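Local coordinates for putative nitrate transport protein (PDB 3MST) that is of unknown function but probably takes part in nitrate transport, perhaps as a solute-binding protein, at residues A109-A114 with K151-D156. Sequence-based numbering, arbitrary orientation.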
# COMPACT_ATOMS: atom_id res chain seq x y z
N ALA A 109 -14.27 6.69 8.91
CA ALA A 109 -15.27 7.71 9.22
C ALA A 109 -16.60 7.10 9.64
O ALA A 109 -17.35 7.70 10.41
CB ALA A 109 -15.46 8.63 8.06
N TYR A 110 -16.92 5.90 9.14
CA TYR A 110 -18.17 5.24 9.54
C TYR A 110 -18.19 4.98 11.03
O TYR A 110 -19.18 5.23 11.73
CB TYR A 110 -18.33 3.91 8.75
CG TYR A 110 -19.60 3.20 9.12
CD1 TYR A 110 -20.81 3.60 8.54
CD2 TYR A 110 -19.62 2.20 10.07
CE1 TYR A 110 -22.03 2.97 8.92
CE2 TYR A 110 -20.81 1.56 10.47
CZ TYR A 110 -22.01 1.98 9.88
OH TYR A 110 -23.18 1.34 10.31
N TYR A 111 -17.08 4.45 11.49
CA TYR A 111 -16.90 4.07 12.88
C TYR A 111 -16.73 5.27 13.81
O TYR A 111 -17.20 5.29 14.98
CB TYR A 111 -15.71 3.11 13.03
CG TYR A 111 -15.99 1.82 12.27
CD1 TYR A 111 -16.84 0.86 12.79
CD2 TYR A 111 -15.51 1.65 10.99
CE1 TYR A 111 -17.18 -0.26 12.08
CE2 TYR A 111 -15.84 0.54 10.25
CZ TYR A 111 -16.69 -0.42 10.78
OH TYR A 111 -17.03 -1.52 10.01
N ASP A 112 -16.02 6.28 13.33
CA ASP A 112 -15.77 7.45 14.13
C ASP A 112 -16.92 8.46 14.06
O ASP A 112 -16.85 9.49 14.73
CB ASP A 112 -14.45 8.13 13.70
CG ASP A 112 -13.21 7.39 14.16
OD1 ASP A 112 -13.31 6.44 14.97
OD2 ASP A 112 -12.08 7.77 13.74
N LYS A 113 -17.92 8.24 13.22
CA LYS A 113 -19.04 9.16 13.03
C LYS A 113 -18.49 10.52 12.62
O LYS A 113 -18.78 11.56 13.24
CB LYS A 113 -19.92 9.23 14.29
CG LYS A 113 -20.52 7.87 14.68
CD LYS A 113 -21.38 7.93 15.95
CE LYS A 113 -21.99 6.55 16.26
NZ LYS A 113 -20.95 5.53 16.58
N ALA A 114 -17.72 10.50 11.52
CA ALA A 114 -17.04 11.69 11.03
C ALA A 114 -17.35 11.96 9.58
O ALA A 114 -17.70 11.06 8.80
CB ALA A 114 -15.55 11.51 11.20
N LYS A 151 -7.21 -3.16 13.75
CA LYS A 151 -7.25 -4.32 14.67
C LYS A 151 -8.29 -4.13 15.76
O LYS A 151 -9.08 -5.07 16.05
CB LYS A 151 -5.90 -4.60 15.27
CG LYS A 151 -4.89 -5.13 14.30
CD LYS A 151 -3.54 -5.40 15.02
CE LYS A 151 -2.47 -5.96 14.11
NZ LYS A 151 -1.25 -6.33 14.86
N GLU A 152 -8.31 -2.94 16.37
CA GLU A 152 -9.33 -2.59 17.36
C GLU A 152 -10.75 -2.83 16.82
O GLU A 152 -11.64 -3.27 17.55
CB GLU A 152 -9.21 -1.15 17.90
CG GLU A 152 -7.91 -0.83 18.65
CD GLU A 152 -7.70 0.69 18.88
OE1 GLU A 152 -8.51 1.49 18.38
OE2 GLU A 152 -6.72 1.09 19.54
N LEU A 153 -10.97 -2.52 15.55
CA LEU A 153 -12.27 -2.64 14.91
C LEU A 153 -12.55 -4.03 14.31
O LEU A 153 -13.65 -4.24 13.79
CB LEU A 153 -12.39 -1.57 13.81
CG LEU A 153 -12.42 -0.10 14.28
CD1 LEU A 153 -12.19 0.81 13.10
CD2 LEU A 153 -13.70 0.27 15.03
N GLY A 154 -11.58 -4.95 14.37
CA GLY A 154 -11.70 -6.29 13.75
C GLY A 154 -11.63 -6.29 12.22
O GLY A 154 -12.26 -7.17 11.54
N LEU A 155 -10.84 -5.37 11.66
CA LEU A 155 -10.78 -5.14 10.22
C LEU A 155 -9.34 -5.13 9.71
O LEU A 155 -9.03 -4.43 8.71
CB LEU A 155 -11.49 -3.86 9.82
CG LEU A 155 -13.00 -3.86 10.03
CD1 LEU A 155 -13.57 -2.46 9.78
CD2 LEU A 155 -13.65 -4.98 9.21
N ASP A 156 -8.52 -5.93 10.39
CA ASP A 156 -7.11 -6.16 10.04
C ASP A 156 -6.98 -7.04 8.82
O ASP A 156 -6.99 -8.27 8.96
CB ASP A 156 -6.33 -6.78 11.21
CG ASP A 156 -4.86 -7.01 10.88
OD1 ASP A 156 -4.37 -6.38 9.87
OD2 ASP A 156 -4.24 -7.78 11.65
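Tyr111 reaches from the last turn of helix 100-112 to Leu153 and Leu155, on either side of Gly154, the positive-phi residue of the Schellman motif that ends helix 146-152. Both helices belong to the lobe built on the five-stranded mixed sheet 81-85, 91-94, 115-118, 133-137 and 144-145, and the contact joins their C-terminal ends at the protein surface. Followed outward, the tyrosine changes partner halfway. Tyr111 CB lies 4.0 Å from Leu153 CD2. At the root of the ring, CG meets both methyls of Leu153, and the fork then divides: CD2 of the leucine goes to Tyr111 CD1 at 3.9 Å, while its CD1 goes to Tyr111 CD2 at 4.0 Å. Farther out, the ring passes to Leu155. Tyr111 CE2 is 3.8 Å from Leu155 CD1, and CZ is nearly as close to the same methyl. Both leucines meet the ring obliquely. Tyr111 CG is anti to its carbonyl carbon (chi1 -63°), and this turn carries the ring across to the leucines. A face of the ring is covered from within its own helix by Tyr110, whose CD2 sits 3.9 Å above the centre. The two leucines are brought to the same ring by the turn between them, where Gly154 has positive phi and its N bonds back to Lys151 O at 3.0 Å. No hydrogen bond crosses between the two segments. The phenol instead pairs with Arg232 NH1 through a hydrogen bond, while Tyr111 OH also rests 3.6 Å from Leu155 CD1.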